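Local coordinates for protein putative amidohydrolase (Unidentified, PDB 3MKV) that probably hydrolyses dipeptides ending in proline, as a zinc-dependent prolidase of the amidohydrolase superfamily, at residues Y212-D215 / E216-I220. Residues are numbered along the deposited sequence; the frame is centred on the assembly and turned at random.
Sequences YSED and EIRAI
S213 and E216 close a capping box at the start of helix 214-225, a local contact within one turn of chain that illustrates how the amides of the N-cap residue and of the third helical residue are each met by the other's side chain. In one direction, E216 N donates to S213 OG at 3.2 Å; in the other, the glutamate reaches back to the serine. E216 can be followed outward. Its CB packs against S213 O and OG. A chi1 of -73° swings CG away from the carbonyl carbon to lie near S213 OG and Y212 CD2, and the extended chain beyond it carries E216 CD to 3.4 Å from Y212 CD2, with ring and carboxylate planes nearly perpendicular. At the tip the two oxygens divide their work. E216 OE2 is gripped twice: S213 N meets it nearly end-on to its C-O bond at 2.7 Å, while the S213 hydroxyl donates from the anti side, well out of the carboxylate plane. E216 OE1 accepts a hydrogen bond from G173 N and forms a salt bridge with R182 of the second subunit, so this buried carboxylate also ties the cap to the assembly interface. These several donors probably favour its ionised form.

The Y212 ring, whose hydroxyl bonds to A171 O, is covered on one face by I220 CD1, which lies 4.2 Å from Y212 CE1 and sits over the margin of that face, not its centre. I217 CG1 touches Y212 CB, and both isoleucines lie on the buried flank of the helix. On a more exposed flank, R218 bends at chi3 (-85°), laying one guanidinium face over E214 O. From there R218 NH1 reaches the anti lone pair of E214 OE2 at 3.0 Å, whereas R218 NH2 makes a long salt bridge, 4.0 Å, to D215 OD1, which lies near the guanidinium plane.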
loop_
_atom_site.group_PDB
_atom_site.type_symbol
_atom_site.label_atom_id
_atom_site.label_comp_id
_atom_site.label_asym_id
_atom_site.label_seq_id
_atom_site.Cartn_x
_atom_site.Cartn_y
_atom_site.Cartn_z
ATOM N N TYR A 212 -13.462 -20.477 -15.137
ATOM C CA TYR A 212 -12.184 -21.013 -14.667
ATOM C C TYR A 212 -11.479 -21.887 -15.691
ATOM O O TYR A 212 -12.108 -22.503 -16.551
ATOM C CB TYR A 212 -12.357 -21.798 -13.346
ATOM C CG TYR A 212 -12.436 -20.908 -12.120
ATOM C CD1 TYR A 212 -13.484 -21.024 -11.203
ATOM C CD2 TYR A 212 -11.482 -19.934 -11.899
ATOM C CE1 TYR A 212 -13.562 -20.209 -10.096
ATOM C CE2 TYR A 212 -11.548 -19.110 -10.791
ATOM C CZ TYR A 212 -12.587 -19.242 -9.893
ATOM O OH TYR A 212 -12.626 -18.397 -8.799
ATOM N N SER A 213 -10.159 -21.930 -15.584
ATOM C CA SER A 213 -9.343 -22.893 -16.304
ATOM C C SER A 213 -9.388 -24.226 -15.568
ATOM O O SER A 213 -9.752 -24.277 -14.395
ATOM C CB SER A 213 -7.894 -22.406 -16.343
ATOM O OG SER A 213 -7.321 -22.404 -15.041
ATOM N N GLU A 214 -8.985 -25.293 -16.250
ATOM C CA GLU A 214 -8.912 -26.621 -15.651
ATOM C C GLU A 214 -7.860 -26.735 -14.541
ATOM O O GLU A 214 -7.988 -27.550 -13.624
ATOM C CB GLU A 214 -8.644 -27.648 -16.740
ATOM C CG GLU A 214 -9.733 -27.652 -17.813
ATOM C CD GLU A 214 -9.628 -28.838 -18.738
ATOM O OE1 GLU A 214 -10.256 -28.801 -19.817
ATOM O OE2 GLU A 214 -8.906 -29.801 -18.390
ATOM N N ASP A 215 -6.818 -25.916 -14.640
ATOM C CA ASP A 215 -5.813 -25.814 -13.598
ATOM C C ASP A 215 -6.393 -25.258 -12.301
ATOM O O ASP A 215 -6.045 -25.718 -11.209
ATOM C CB ASP A 215 -4.676 -24.903 -14.059
ATOM C CG ASP A 215 -3.693 -25.605 -14.984
ATOM O OD1 ASP A 215 -3.326 -26.769 -14.708
ATOM O OD2 ASP A 215 -3.277 -24.978 -15.982
ATOM N N GLU A 216 -7.246 -24.243 -12.419
ATOM C CA GLU A 216 -7.912 -23.677 -11.238
ATOM C C GLU A 216 -8.893 -24.680 -10.635
ATOM O O GLU A 216 -8.812 -24.980 -9.452
ATOM C CB GLU A 216 -8.607 -22.343 -11.558
ATOM C CG GLU A 216 -7.656 -21.158 -11.772
ATOM C CD GLU A 216 -8.229 -20.115 -12.717
ATOM O OE1 GLU A 216 -8.239 -18.906 -12.371
ATOM O OE2 GLU A 216 -8.679 -20.506 -13.814
ATOM N N ILE A 217 -9.781 -25.240 -11.453
ATOM C CA ILE A 217 -10.763 -26.201 -10.955
ATOM C C ILE A 217 -10.088 -27.339 -10.207
ATOM O O ILE A 217 -10.474 -27.664 -9.083
ATOM C CB ILE A 217 -11.626 -26.796 -12.086
ATOM C CG1 ILE A 217 -12.456 -25.707 -12.760
ATOM C CG2 ILE A 217 -12.535 -27.919 -11.553
ATOM C CD1 ILE A 217 -13.309 -26.231 -13.929
ATOM N N ARG A 218 -9.088 -27.947 -10.836
ATOM C CA ARG A 218 -8.352 -29.046 -10.215
ATOM C C ARG A 218 -7.654 -28.622 -8.915
ATOM O O ARG A 218 -7.603 -29.394 -7.958
ATOM C CB ARG A 218 -7.358 -29.677 -11.197
ATOM C CG ARG A 218 -8.010 -30.304 -12.429
ATOM C CD ARG A 218 -7.043 -31.195 -13.219
ATOM N NE ARG A 218 -6.234 -30.419 -14.159
ATOM C CZ ARG A 218 -6.489 -30.320 -15.461
ATOM N NH1 ARG A 218 -7.526 -30.962 -16.003
ATOM N NH2 ARG A 218 -5.701 -29.579 -16.223
ATOM N N ALA A 219 -7.114 -27.406 -8.865
ATOM C CA ALA A 219 -6.559 -26.910 -7.593
ATOM C C ALA A 219 -7.647 -26.786 -6.524
ATOM O O ALA A 219 -7.433 -27.162 -5.377
ATOM C CB ALA A 219 -5.850 -25.577 -7.777
ATOM N N ILE A 220 -8.807 -26.255 -6.905
ATOM C CA ILE A 220 -9.922 -26.076 -5.971
ATOM C C ILE A 220 -10.426 -27.419 -5.433
ATOM O O ILE A 220 -10.596 -27.588 -4.229
ATOM C CB ILE A 220 -11.087 -25.258 -6.605
ATOM C CG1 ILE A 220 -10.663 -23.804 -6.844
ATOM C CG2 ILE A 220 -12.288 -25.250 -5.689
ATOM C CD1 ILE A 220 -11.478 -23.059 -7.905
#